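Local coordinates for protein alginate lyase, family PL7 (Zobellia galactanivorans, PDB 3ZPY) that forms the catalytic domain of a marine bacterial lyase that probably breaks the glycosidic linkages of alginate by beta-elimination, at residues W15-F20 and N49-D54; K61-L66 and G233-V238; Q73-E78 and Q224-A229; V103-L108 and G117-G122. All blocks are in the same frame, centred on the assembly; numbering follows the deposited sequence.

Contact 1. Residues W15-F20 and N49-D54; sequences WKINSF and NYFYTD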
loop_
_atom_site.group_PDB
_atom_site.type_symbol
_atom_site.label_atom_id
_atom_site.label_comp_id
_atom_site.label_asym_id
_atom_site.label_seq_id
_atom_site.Cartn_x
_atom_site.Cartn_y
_atom_site.Cartn_z
ATOM N N TRP A 15 5.652 12.040 4.005
ATOM C CA TRP A 15 4.746 10.877 4.145
ATOM C C TRP A 15 4.074 10.912 5.513
ATOM O O TRP A 15 4.713 11.200 6.512
ATOM C CB TRP A 15 5.490 9.560 4.070
ATOM C CG TRP A 15 6.219 9.322 2.768
ATOM C CD1 TRP A 15 7.545 9.662 2.468
ATOM C CD2 TRP A 15 5.678 8.689 1.561
ATOM N NE1 TRP A 15 7.824 9.337 1.178
ATOM C CE2 TRP A 15 6.726 8.747 0.580
ATOM C CE3 TRP A 15 4.407 8.153 1.194
ATOM C CZ2 TRP A 15 6.554 8.224 -0.692
ATOM C CZ3 TRP A 15 4.243 7.643 -0.063
ATOM C CH2 TRP A 15 5.298 7.664 -1.001
ATOM N N LYS A 16 2.760 10.648 5.536
ATOM C CA LYS A 16 2.054 10.421 6.748
ATOM C C LYS A 16 1.999 8.896 6.993
ATOM O O LYS A 16 1.766 8.103 6.073
ATOM C CB LYS A 16 0.626 10.979 6.589
ATOM C CG LYS A 16 -0.363 10.609 7.677
ATOM C CD LYS A 16 -1.674 11.472 7.545
ATOM C CE LYS A 16 -1.512 13.036 7.557
ATOM N NZ LYS A 16 -2.700 14.035 7.561
ATOM N N ILE A 17 2.150 8.529 8.268
ATOM C CA ILE A 17 2.189 7.105 8.663
ATOM C C ILE A 17 0.835 6.686 9.230
ATOM O O ILE A 17 0.432 7.181 10.284
ATOM C CB ILE A 17 3.293 6.861 9.702
ATOM C CG1 ILE A 17 4.631 7.210 9.123
ATOM C CG2 ILE A 17 3.326 5.373 10.064
ATOM C CD1 ILE A 17 5.694 7.292 10.241
ATOM N N ASN A 18 0.174 5.765 8.459
ATOM C CA ASN A 18 -1.082 5.105 8.918
ATOM C C ASN A 18 -0.711 3.844 9.729
ATOM O O ASN A 18 0.004 2.993 9.231
ATOM C CB ASN A 18 -1.976 4.634 7.754
ATOM C CG ASN A 18 -2.265 5.660 6.680
ATOM O OD1 ASN A 18 -2.431 6.867 6.910
ATOM N ND2 ASN A 18 -2.404 5.161 5.509
ATOM N N SER A 19 -1.056 3.766 11.031
ATOM C CA SER A 19 -0.702 2.622 11.835
ATOM C C SER A 19 -1.673 2.426 12.929
ATOM O O SER A 19 -2.763 3.100 12.984
ATOM C CB SER A 19 0.761 2.742 12.319
ATOM O OG SER A 19 1.239 1.516 12.805
ATOM N N PHE A 20 -1.379 1.461 13.796
ATOM C CA PHE A 20 -2.269 1.113 14.894
ATOM C C PHE A 20 -1.528 1.270 16.221
ATOM O O PHE A 20 -0.280 1.213 16.234
ATOM C CB PHE A 20 -2.685 -0.385 14.802
ATOM C CG PHE A 20 -3.792 -0.638 13.819
ATOM C CD1 PHE A 20 -3.513 -0.757 12.463
ATOM C CD2 PHE A 20 -5.145 -0.756 14.273
ATOM C CE1 PHE A 20 -4.545 -0.892 11.536
ATOM C CE2 PHE A 20 -6.155 -0.905 13.320
ATOM C CZ PHE A 20 -5.853 -1.037 11.974
ATOM N N ASN A 49 5.165 -4.746 16.432
ATOM C CA ASN A 49 3.992 -5.464 15.984
ATOM C C ASN A 49 3.554 -4.985 14.564
ATOM O O ASN A 49 2.812 -5.675 13.876
ATOM C CB ASN A 49 2.819 -5.234 16.902
ATOM C CG ASN A 49 2.914 -6.032 18.217
ATOM O OD1 ASN A 49 2.680 -5.475 19.290
ATOM N ND2 ASN A 49 3.429 -7.231 18.135
ATOM N N TYR A 50 3.944 -3.743 14.194
ATOM C CA TYR A 50 3.359 -3.044 13.013
ATOM C C TYR A 50 4.330 -2.416 12.028
ATOM O O TYR A 50 4.107 -2.447 10.818
ATOM C CB TYR A 50 2.421 -1.902 13.464
ATOM C CG TYR A 50 1.274 -2.376 14.338
ATOM C CD1 TYR A 50 0.402 -3.425 13.920
ATOM C CD2 TYR A 50 1.108 -1.851 15.619
ATOM C CE1 TYR A 50 -0.592 -3.837 14.776
ATOM C CE2 TYR A 50 0.102 -2.259 16.479
ATOM C CZ TYR A 50 -0.745 -3.272 16.068
ATOM O OH TYR A 50 -1.774 -3.677 16.890
ATOM N N PHE A 51 5.333 -1.732 12.562
ATOM C CA PHE A 51 6.100 -0.769 11.783
ATOM C C PHE A 51 7.458 -0.679 12.429
ATOM O O PHE A 51 7.596 -0.059 13.511
ATOM C CB PHE A 51 5.374 0.624 11.795
ATOM C CG PHE A 51 6.101 1.680 10.961
ATOM C CD1 PHE A 51 5.968 1.715 9.566
ATOM C CD2 PHE A 51 6.878 2.639 11.585
ATOM C CE1 PHE A 51 6.605 2.698 8.825
ATOM C CE2 PHE A 51 7.483 3.621 10.848
ATOM C CZ PHE A 51 7.355 3.664 9.492
ATOM N N TYR A 52 8.486 -1.262 11.749
ATOM C CA TYR A 52 9.772 -1.419 12.397
ATOM C C TYR A 52 10.839 -1.546 11.358
ATOM O O TYR A 52 10.573 -1.690 10.185
ATOM C CB TYR A 52 9.757 -2.584 13.428
ATOM C CG TYR A 52 9.480 -3.948 12.841
ATOM C CD1 TYR A 52 10.553 -4.704 12.370
ATOM C CD2 TYR A 52 8.179 -4.440 12.699
ATOM C CE1 TYR A 52 10.346 -5.971 11.816
ATOM C CE2 TYR A 52 7.925 -5.695 12.083
ATOM C CZ TYR A 52 9.060 -6.431 11.683
ATOM O OH TYR A 52 8.875 -7.639 11.098
ATOM N N THR A 53 12.075 -1.571 11.838
ATOM C CA THR A 53 13.219 -1.694 10.881
ATOM C C THR A 53 14.294 -2.646 11.384
ATOM O O THR A 53 14.447 -2.795 12.624
ATOM C CB THR A 53 13.831 -0.300 10.518
ATOM O OG1 THR A 53 14.800 -0.471 9.495
ATOM C CG2 THR A 53 14.434 0.380 11.739
ATOM N N ASP A 54 15.085 -3.206 10.442
ATOM C CA ASP A 54 16.337 -3.898 10.797
ATOM C C ASP A 54 17.526 -3.175 10.297
ATOM O O ASP A 54 18.615 -3.742 10.325
ATOM C CB ASP A 54 16.299 -5.356 10.239
ATOM C CG ASP A 54 16.206 -5.380 8.688
ATOM O OD1 ASP A 54 16.227 -4.263 8.084
ATOM O OD2 ASP A 54 16.086 -6.485 8.128
#

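Contact 2. Residues K61-L66 and G233-V238; sequences KCYRGL and GSYGLV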
loop_
_atom_site.group_PDB
_atom_site.type_symbol
_atom_site.label_atom_id
_atom_site.label_comp_id
_atom_site.label_asym_id
_atom_site.label_seq_id
_atom_site.Cartn_x
_atom_site.Cartn_y
_atom_site.Cartn_z
ATOM N N LYS A 61 3.638 -4.532 9.032
ATOM C CA LYS A 61 3.011 -5.803 9.435
ATOM C C LYS A 61 1.527 -5.486 9.850
ATOM O O LYS A 61 1.303 -4.638 10.764
ATOM C CB LYS A 61 3.828 -6.370 10.689
ATOM C CG LYS A 61 3.422 -7.777 11.021
ATOM C CD LYS A 61 4.308 -8.401 12.076
ATOM C CE LYS A 61 3.959 -9.826 12.353
ATOM N NZ LYS A 61 4.985 -10.444 13.222
ATOM N N CYS A 62 0.610 -6.140 9.152
ATOM C CA CYS A 62 -0.827 -5.879 9.389
ATOM C C CYS A 62 -1.548 -7.202 9.514
ATOM O O CYS A 62 -1.145 -8.199 8.902
ATOM C CB CYS A 62 -1.365 -4.947 8.236
ATOM S SG CYS A 62 -3.013 -4.322 8.553
ATOM N N TYR A 63 -2.625 -7.218 10.284
ATOM C CA TYR A 63 -3.211 -8.481 10.693
ATOM C C TYR A 63 -4.647 -8.556 10.230
ATOM O O TYR A 63 -5.359 -7.544 10.261
ATOM C CB TYR A 63 -3.206 -8.661 12.254
ATOM C CG TYR A 63 -1.822 -8.560 12.826
ATOM C CD1 TYR A 63 -1.195 -7.298 12.957
ATOM C CD2 TYR A 63 -1.167 -9.721 13.314
ATOM C CE1 TYR A 63 0.085 -7.158 13.427
ATOM C CE2 TYR A 63 0.156 -9.584 13.822
ATOM C CZ TYR A 63 0.699 -8.290 13.957
ATOM O OH TYR A 63 2.013 -8.181 14.384
ATOM N N ARG A 64 -5.047 -9.749 9.797
ATOM C CA ARG A 64 -6.471 -10.043 9.542
ATOM C C ARG A 64 -7.257 -9.646 10.789
ATOM O O ARG A 64 -6.870 -9.963 11.941
ATOM C CB ARG A 64 -6.557 -11.585 9.395
ATOM C CG ARG A 64 -7.949 -12.133 9.004
ATOM C CD ARG A 64 -7.851 -13.658 8.907
ATOM N NE ARG A 64 -9.001 -14.270 8.209
ATOM C CZ ARG A 64 -10.030 -14.873 8.795
ATOM N NH1 ARG A 64 -10.225 -14.810 10.108
ATOM N NH2 ARG A 64 -10.905 -15.541 8.053
ATOM N N GLY A 65 -8.377 -8.918 10.575
ATOM C CA GLY A 65 -9.276 -8.580 11.720
ATOM C C GLY A 65 -8.718 -7.484 12.637
ATOM O O GLY A 65 -9.344 -7.236 13.630
ATOM N N LEU A 66 -7.540 -6.878 12.310
ATOM C CA LEU A 66 -6.955 -5.862 13.139
ATOM C C LEU A 66 -7.913 -4.675 13.225
ATOM O O LEU A 66 -8.318 -4.081 12.206
ATOM C CB LEU A 66 -5.656 -5.443 12.549
ATOM C CG LEU A 66 -4.732 -4.480 13.358
ATOM C CD1 LEU A 66 -4.320 -5.096 14.707
ATOM C CD2 LEU A 66 -3.491 -3.977 12.580
ATOM N N GLY A 233 -4.386 -14.055 14.400
ATOM C CA GLY A 233 -2.929 -14.096 14.418
ATOM C C GLY A 233 -2.457 -14.135 12.937
ATOM O O GLY A 233 -1.357 -13.961 12.642
ATOM N N SER A 234 -3.339 -14.407 11.964
ATOM C CA SER A 234 -2.951 -14.400 10.537
ATOM C C SER A 234 -2.567 -12.928 10.142
ATOM O O SER A 234 -3.176 -11.945 10.577
ATOM C CB SER A 234 -4.172 -14.716 9.723
ATOM O OG SER A 234 -4.021 -14.544 8.334
ATOM N N TYR A 235 -1.548 -12.762 9.327
ATOM C CA TYR A 235 -0.987 -11.434 9.068
ATOM C C TYR A 235 -0.379 -11.417 7.663
ATOM O O TYR A 235 -0.046 -12.509 7.102
ATOM C CB TYR A 235 0.045 -10.954 10.148
ATOM C CG TYR A 235 1.320 -11.795 10.165
ATOM C CD1 TYR A 235 1.316 -13.071 10.725
ATOM C CD2 TYR A 235 2.428 -11.402 9.420
ATOM C CE1 TYR A 235 2.521 -13.848 10.724
ATOM C CE2 TYR A 235 3.611 -12.160 9.393
ATOM C CZ TYR A 235 3.614 -13.396 10.016
ATOM O OH TYR A 235 4.774 -14.139 9.973
ATOM N N GLY A 236 -0.144 -10.209 7.160
ATOM C CA GLY A 236 0.752 -10.059 6.009
ATOM C C GLY A 236 1.948 -9.221 6.432
ATOM O O GLY A 236 1.909 -8.490 7.439
ATOM N N LEU A 237 3.057 -9.404 5.685
ATOM C CA LEU A 237 4.271 -8.700 5.998
ATOM C C LEU A 237 4.922 -8.238 4.676
ATOM O O LEU A 237 5.171 -9.043 3.831
ATOM C CB LEU A 237 5.213 -9.618 6.764
ATOM C CG LEU A 237 6.503 -8.970 7.271
ATOM C CD1 LEU A 237 6.261 -7.794 8.220
ATOM C CD2 LEU A 237 7.460 -9.981 7.931
ATOM N N VAL A 238 5.125 -6.942 4.579
ATOM C CA VAL A 238 5.711 -6.261 3.429
ATOM C C VAL A 238 6.946 -5.538 3.970
ATOM O O VAL A 238 6.945 -4.968 5.072
ATOM C CB VAL A 238 4.772 -5.222 2.799
ATOM C CG1 VAL A 238 5.488 -4.457 1.719
ATOM C CG2 VAL A 238 3.477 -5.854 2.303
HETATM O O HOH W 1 -5.217 -11.999 12.535
#

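Contact 3. Residues Q73-E78 and Q224-A229; sequences QNPRVE and QSVKGA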
loop_
_atom_site.group_PDB
_atom_site.type_symbol
_atom_site.label_atom_id
_atom_site.label_comp_id
_atom_site.label_asym_id
_atom_site.label_seq_id
_atom_site.Cartn_x
_atom_site.Cartn_y
_atom_site.Cartn_z
ATOM N N GLN A 73 -13.765 -2.799 7.440
ATOM C CA GLN A 73 -13.051 -2.664 6.126
ATOM C C GLN A 73 -11.667 -3.203 6.232
ATOM O O GLN A 73 -11.198 -3.469 7.341
ATOM C CB GLN A 73 -12.919 -1.197 5.670
ATOM C CG GLN A 73 -14.275 -0.522 5.686
ATOM C CD GLN A 73 -14.871 -0.362 4.315
ATOM O OE1 GLN A 73 -14.396 0.470 3.535
ATOM N NE2 GLN A 73 -15.976 -1.097 4.034
ATOM N N ASN A 74 -11.015 -3.341 5.087
ATOM C CA ASN A 74 -9.668 -3.860 5.103
ATOM C C ASN A 74 -8.696 -2.936 5.862
ATOM O O ASN A 74 -8.658 -1.703 5.629
ATOM C CB ASN A 74 -9.199 -4.042 3.643
ATOM C CG ASN A 74 -9.880 -5.214 2.938
ATOM O OD1 ASN A 74 -10.031 -6.284 3.485
ATOM N ND2 ASN A 74 -10.288 -4.988 1.706
ATOM N N PRO A 75 -7.876 -3.527 6.753
ATOM C CA PRO A 75 -6.941 -2.690 7.539
ATOM C C PRO A 75 -5.593 -2.451 6.800
ATOM O O PRO A 75 -5.235 -3.115 5.797
ATOM C CB PRO A 75 -6.641 -3.570 8.781
ATOM C CG PRO A 75 -6.748 -5.033 8.238
ATOM C CD PRO A 75 -7.895 -4.959 7.201
ATOM N N ARG A 76 -4.831 -1.483 7.313
ATOM C CA ARG A 76 -3.535 -1.186 6.664
ATOM C C ARG A 76 -2.566 -0.676 7.675
ATOM O O ARG A 76 -2.976 -0.115 8.713
ATOM C CB ARG A 76 -3.697 -0.100 5.562
ATOM C CG ARG A 76 -4.135 1.269 6.141
ATOM C CD ARG A 76 -4.508 2.255 5.046
ATOM N NE ARG A 76 -5.895 2.085 4.611
ATOM C CZ ARG A 76 -6.326 2.115 3.340
ATOM N NH1 ARG A 76 -5.470 2.359 2.328
ATOM N NH2 ARG A 76 -7.626 2.099 3.132
ATOM N N VAL A 77 -1.275 -0.809 7.354
ATOM C CA VAL A 77 -0.196 -0.078 7.995
ATOM C C VAL A 77 0.627 0.417 6.797
ATOM O O VAL A 77 1.071 -0.381 6.018
ATOM C CB VAL A 77 0.618 -0.979 8.893
ATOM C CG1 VAL A 77 1.878 -0.229 9.312
ATOM C CG2 VAL A 77 -0.181 -1.511 10.079
ATOM N N GLU A 78 0.688 1.711 6.564
ATOM C CA GLU A 78 1.061 2.213 5.223
ATOM C C GLU A 78 1.457 3.702 5.305
ATOM O O GLU A 78 1.143 4.337 6.241
ATOM C CB GLU A 78 -0.159 1.922 4.296
ATOM C CG GLU A 78 -0.100 2.131 2.883
ATOM C CD GLU A 78 -1.395 1.838 2.213
ATOM O OE1 GLU A 78 -2.435 2.373 2.515
ATOM O OE2 GLU A 78 -1.232 1.312 1.164
ATOM N N GLN A 224 -6.010 -7.163 1.835
ATOM C CA GLN A 224 -7.152 -7.320 0.933
ATOM C C GLN A 224 -8.014 -8.524 1.241
ATOM O O GLN A 224 -7.511 -9.458 1.835
ATOM C CB GLN A 224 -6.781 -7.195 -0.560
ATOM C CG GLN A 224 -6.240 -5.850 -0.931
ATOM C CD GLN A 224 -7.386 -4.826 -1.085
ATOM O OE1 GLN A 224 -8.271 -5.051 -1.881
ATOM N NE2 GLN A 224 -7.415 -3.776 -0.279
ATOM N N SER A 225 -9.289 -8.468 0.861
ATOM C CA SER A 225 -10.182 -9.616 1.039
ATOM C C SER A 225 -10.344 -10.101 2.466
ATOM O O SER A 225 -10.584 -11.314 2.720
ATOM C CB SER A 225 -9.760 -10.782 0.059
ATOM O OG SER A 225 -9.781 -10.400 -1.267
ATOM N N VAL A 226 -10.243 -9.176 3.409
ATOM C CA VAL A 226 -10.351 -9.489 4.874
ATOM C C VAL A 226 -11.416 -8.633 5.534
ATOM O O VAL A 226 -11.430 -8.479 6.739
ATOM C CB VAL A 226 -9.010 -9.490 5.624
ATOM C CG1 VAL A 226 -8.244 -10.726 5.166
ATOM C CG2 VAL A 226 -8.256 -8.130 5.476
ATOM N N LYS A 227 -12.335 -8.153 4.707
ATOM C CA LYS A 227 -13.446 -7.354 5.234
ATOM C C LYS A 227 -14.225 -8.220 6.205
ATOM O O LYS A 227 -14.665 -9.347 5.864
ATOM C CB LYS A 227 -14.341 -6.842 4.099
ATOM C CG LYS A 227 -13.626 -5.835 3.192
ATOM C CD LYS A 227 -14.597 -5.020 2.347
ATOM C CE LYS A 227 -13.873 -3.942 1.528
ATOM N NZ LYS A 227 -14.790 -3.065 0.731
ATOM N N GLY A 228 -14.472 -7.708 7.415
ATOM C CA GLY A 228 -15.327 -8.473 8.368
ATOM C C GLY A 228 -14.636 -9.712 8.934
ATOM O O GLY A 228 -15.248 -10.467 9.680
ATOM N N ALA A 229 -13.338 -9.861 8.633
ATOM C CA ALA A 229 -12.655 -11.055 9.172
ATOM C C ALA A 229 -12.370 -10.955 10.673
ATOM O O ALA A 229 -12.100 -9.880 11.219
ATOM C CB ALA A 229 -11.379 -11.324 8.416
HETATM O O HOH W 2 -11.357 -6.819 -0.487
#

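Contact 4. Residues V103-L108 and G117-G122; sequences VQVNQL and GVLCFG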
loop_
_atom_site.group_PDB
_atom_site.type_symbol
_atom_site.label_atom_id
_atom_site.label_comp_id
_atom_site.label_asym_id
_atom_site.label_seq_id
_atom_site.Cartn_x
_atom_site.Cartn_y
_atom_site.Cartn_z
ATOM N N VAL A 103 10.960 -3.753 -2.890
ATOM C CA VAL A 103 9.943 -4.435 -1.963
ATOM C C VAL A 103 10.189 -5.938 -1.941
ATOM O O VAL A 103 10.645 -6.556 -2.929
ATOM C CB VAL A 103 8.490 -4.132 -2.477
ATOM C CG1 VAL A 103 8.153 -4.863 -3.810
ATOM C CG2 VAL A 103 7.441 -4.480 -1.407
ATOM N N GLN A 104 9.817 -6.521 -0.792
ATOM C CA GLN A 104 9.441 -7.944 -0.741
ATOM C C GLN A 104 8.160 -8.120 0.035
ATOM O O GLN A 104 7.779 -7.258 0.851
ATOM C CB GLN A 104 10.481 -8.777 -0.038
ATOM C CG GLN A 104 11.941 -8.676 -0.570
ATOM C CD GLN A 104 12.772 -9.781 -0.017
ATOM O OE1 GLN A 104 12.316 -10.494 0.946
ATOM N NE2 GLN A 104 13.960 -9.981 -0.545
ATOM N N VAL A 105 7.477 -9.207 -0.307
ATOM C CA VAL A 105 6.331 -9.621 0.509
ATOM C C VAL A 105 6.837 -10.920 1.150
ATOM O O VAL A 105 7.232 -11.853 0.407
ATOM C CB VAL A 105 5.013 -9.754 -0.254
ATOM C CG1 VAL A 105 3.925 -10.265 0.704
ATOM C CG2 VAL A 105 4.680 -8.442 -0.962
ATOM N N ASN A 106 6.778 -11.011 2.499
ATOM C CA ASN A 106 7.275 -12.127 3.175
ATOM C C ASN A 106 6.182 -13.077 3.718
ATOM O O ASN A 106 6.504 -14.151 4.134
ATOM C CB ASN A 106 8.127 -11.649 4.352
ATOM C CG ASN A 106 9.321 -10.783 3.866
ATOM O OD1 ASN A 106 10.175 -11.276 3.116
ATOM N ND2 ASN A 106 9.277 -9.488 4.145
ATOM N N GLN A 107 4.907 -12.666 3.727
ATOM C CA GLN A 107 3.852 -13.468 4.308
ATOM C C GLN A 107 2.550 -12.874 3.823
ATOM O O GLN A 107 2.392 -11.648 3.833
ATOM C CB GLN A 107 3.872 -13.323 5.871
ATOM C CG GLN A 107 2.860 -14.193 6.579
ATOM C CD GLN A 107 3.170 -15.687 6.677
ATOM O OE1 GLN A 107 4.254 -16.135 6.594
ATOM N NE2 GLN A 107 2.194 -16.417 6.990
ATOM N N LEU A 108 1.621 -13.761 3.433
ATOM C CA LEU A 108 0.238 -13.354 3.085
ATOM C C LEU A 108 -0.686 -13.715 4.249
ATOM O O LEU A 108 -0.447 -14.683 5.008
ATOM C CB LEU A 108 -0.268 -14.104 1.844
ATOM C CG LEU A 108 0.488 -13.703 0.585
ATOM C CD1 LEU A 108 -0.011 -14.552 -0.570
ATOM C CD2 LEU A 108 0.500 -12.219 0.341
ATOM N N GLY A 117 -5.044 -15.706 0.070
ATOM C CA GLY A 117 -4.457 -14.598 0.816
ATOM C C GLY A 117 -3.996 -13.590 -0.172
ATOM O O GLY A 117 -3.530 -13.921 -1.266
ATOM N N VAL A 118 -4.131 -12.300 0.173
ATOM C CA VAL A 118 -3.774 -11.233 -0.744
ATOM C C VAL A 118 -3.445 -9.956 0.045
ATOM O O VAL A 118 -4.179 -9.606 1.004
ATOM C CB VAL A 118 -4.896 -11.020 -1.830
ATOM C CG1 VAL A 118 -6.314 -10.879 -1.234
ATOM C CG2 VAL A 118 -4.616 -9.880 -2.790
ATOM N N LEU A 119 -2.516 -9.146 -0.460
ATOM C CA LEU A 119 -2.371 -7.842 0.086
ATOM C C LEU A 119 -1.833 -6.895 -0.987
ATOM O O LEU A 119 -1.340 -7.345 -2.038
ATOM C CB LEU A 119 -1.447 -7.878 1.289
ATOM C CG LEU A 119 0.059 -8.309 1.041
ATOM C CD1 LEU A 119 0.943 -7.208 0.464
ATOM C CD2 LEU A 119 0.676 -8.739 2.387
ATOM N N CYS A 120 -1.938 -5.576 -0.696
ATOM C CA CYS A 120 -1.522 -4.509 -1.601
ATOM C C CYS A 120 -0.314 -3.798 -1.015
ATOM O O CYS A 120 -0.336 -3.374 0.126
ATOM C CB CYS A 120 -2.718 -3.540 -1.713
ATOM S SG CYS A 120 -2.267 -1.999 -2.574
ATOM N N PHE A 121 0.724 -3.723 -1.807
ATOM C CA PHE A 121 2.017 -3.153 -1.337
ATOM C C PHE A 121 2.338 -1.810 -2.077
ATOM O O PHE A 121 3.456 -1.294 -1.915
ATOM C CB PHE A 121 3.143 -4.182 -1.411
ATOM C CG PHE A 121 3.381 -4.767 -2.794
ATOM C CD1 PHE A 121 4.200 -4.147 -3.728
ATOM C CD2 PHE A 121 2.877 -6.038 -3.142
ATOM C CE1 PHE A 121 4.456 -4.711 -4.961
ATOM C CE2 PHE A 121 3.080 -6.580 -4.376
ATOM C CZ PHE A 121 3.890 -5.915 -5.322
ATOM N N GLY A 122 1.437 -1.294 -2.957
ATOM C CA GLY A 122 1.616 0.078 -3.428
ATOM C C GLY A 122 0.330 0.456 -4.142
ATOM O O GLY A 122 -0.378 -0.415 -4.667
#

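Contact 1. Residues W15-F20 and N49-D54
Phe20 and Tyr50 meet with their rings tilted obliquely, the planes 39° apart, so the nearest side-chain touch comes from the Phe20 methylene rather than its ring. Phe20 CB sits over one face of the Tyr50 ring, 3.9 Å from its centroid and displaced toward the rim, in a CH-pi contact, while Asn49 CB lies over the opposite face. The Phe20 carbonyl O also comes to 3.4 Å from Tyr50 CD2. Tyr50 OH itself reaches beyond the pair to the backbone O of Gly22. Next along, Ser19 OG is 3.7 Å from Tyr50 CB, although its hydrogen-bond partner is Tyr45 OH. Ile17 crosses Phe51 at about a right angle: CD1 stands 4.1 Å from Phe51 CZ, and the CG2 branch lies over a face of the ring. Phe51 CG is anti to its backbone N (chi1 -178°), which carries the ring across to the isoleucine. Tyr50 and Phe51 can both lean toward 15-20, though adjacent in sequence, because they form a classic beta bulge opposite Asp47. The two segments belong to the facing sheets of a beta-sandwich, and with no hydrogen bond crossing between them, they are held together by apolar and ring contacts, polar ends being satisfied elsewhere.

Contact 2. Residues K61-L66 and G233-V238
Lys61 sends CG anti to its backbone N (chi1 -170°) and stays extended, while Tyr235 sets CG between its own N and carbonyl carbon (chi1 66°), turning a ring face to the lysine. Lys61 CE rests over one face, 3.7 Å from Tyr235 CD2, and NZ makes a cation-pi contact 4.6 Å from the ring centroid, 15° off the normal. On the same sheet face Lys61 CB packs on Leu237 CD1 at 3.7 Å, and Tyr63 CD2 meets Tyr235 CB at 3.6 Å. With Lys61 cut back to an alanine, the Tyr235 ring is likely to lose the methylene and ammonium over its face, and Leu237 CD1 to keep CB alone. The backbones are antiparallel neighbours in the beta-jelly-roll sandwich of PL7 lyases, in the concanavalin-like clan. Cys62 and Gly236 form the hydrogen-bonded pair: Gly236 N donates to Cys62 O at 2.8 Å, Cys62 N to Gly236 O at 3.2 Å. As the strand runs out into a type II turn (Tyr63 to Leu66), Arg64 N bonds to Ser234 O at 3.0 Å, and a water links Arg64 O, Gly233 N and Ser234 O. The Arg64 guanidinium leads away to carbonyls of Gln110, Asp111 and Ser230.

Contact 3. Residues Q73-E78 and Q224-A229
Asn74 lays its amide against the turn that begins at Val226, with the extended chain of Lys227 passing it at about a right angle and Lys227 CE 3.7 Å from Asn74 ND2. This is where two neighbouring inner strands of one sheet of the lyase beta-sandwich run into loops: the lead-in to 76-83 meets the loop leaving 221-223. That loop makes a type II turn from Val226 to Ala229, closed by Ala229 N on Val226 O, with Gly228 accepting the positive phi. With Asn74 CG anti to the carbonyl carbon (chi1 -72°) and the amide turned by chi2 of -44°, OD1 faces the start of the turn. There it receives the N-H of Val226 at 2.9 Å, in the carbonyl plane. The same oxygen is 3.2 Å from Val226 CG2, and that methyl packs against Pro75 CD at 3.6 Å. Gln224 crosses Asn74 with the two amide planes 57° apart. Farther out, Gln73 and Lys227 run side by side in the same direction. Further along the strand, Arg76 NH1 forms a salt bridge to Glu78 OE1 at 3.0 Å, and Glu78 OE1 also pairs with Lys218; the sequence here, Arg-Val-Glu-Leu, matches the R-x-E-L motif recurrent in PL7 lyases. The other end of the Asn74 amide is held through water: ND2 donates at 3.1 Å to a molecule that also accepts from Ser225 N at 3.0 Å.

Contact 4. Residues V103-L108 and G117-G122
Val103 and Val105 both bear on the ring of Phe121, and this aliphatic-to-aromatic pairing is the first of three kinds of contact here. Each valine crosses the phenylalanine at about a right angle: Val103 CG1 lies 3.9 Å from Phe121 CE1, and Val105 CG2 comes to 3.7 Å from Phe121 CD2, so one valine serves each flank of the ring. Phe121 holds CG between its backbone N and carbonyl carbon (chi1 58°), which points the ring inward at the corner where its strand bends. The second kind is purely aliphatic. Val105 and Leu119 run antiparallel, flank to flank, with Val105 CG1 4.0 Å from Leu119 CD2, and Leu108 CD2 meets Leu119 CG at 4.0 Å. The third sets a methyl against the backbone: Leu108 CD1 lies 3.6 Å from Gly117 O. A beta carbon on Gly117 would fall only 3.2 Å from Leu108 CB, which fits the absence of a side chain there. Shortening Leu108 to an alanine is likely to leave a gap beside Leu119 CG and take away the methyl that lies against Gly117 O. No hydrogen bond joins the segments; they face each other across the sandwich interior. Val238 of strand 235-247 touches Val103 and Leu119, Cys184 of strand 182-189 touches Val103 and Phe121, and Phe144 of strand 138-146 meets the Phe121 ring edge-to-face.

From the N terminus, contact 1 closes first, bringing strand 15-21 of one sheet against strand 51-53 of the other before any later contact opens. Contact 2 then opens at 61-66 and closes near the C terminus at 233-238, pairing strands within that second sheet. Inside its long loop lies contact 3, joining 73-78 to the 224-229 loop at the ends of neighbouring strands of the first sheet, and inside that again sits contact 4, which closes a short loop and sets the two sheets face to face; nothing crosses. The contacts also touch: Tyr50 pairs with Lys61, Asn18 with Glu78, Leu237 with Asn106 and Gln107, and Gln224 with Val118, all through backbone atoms.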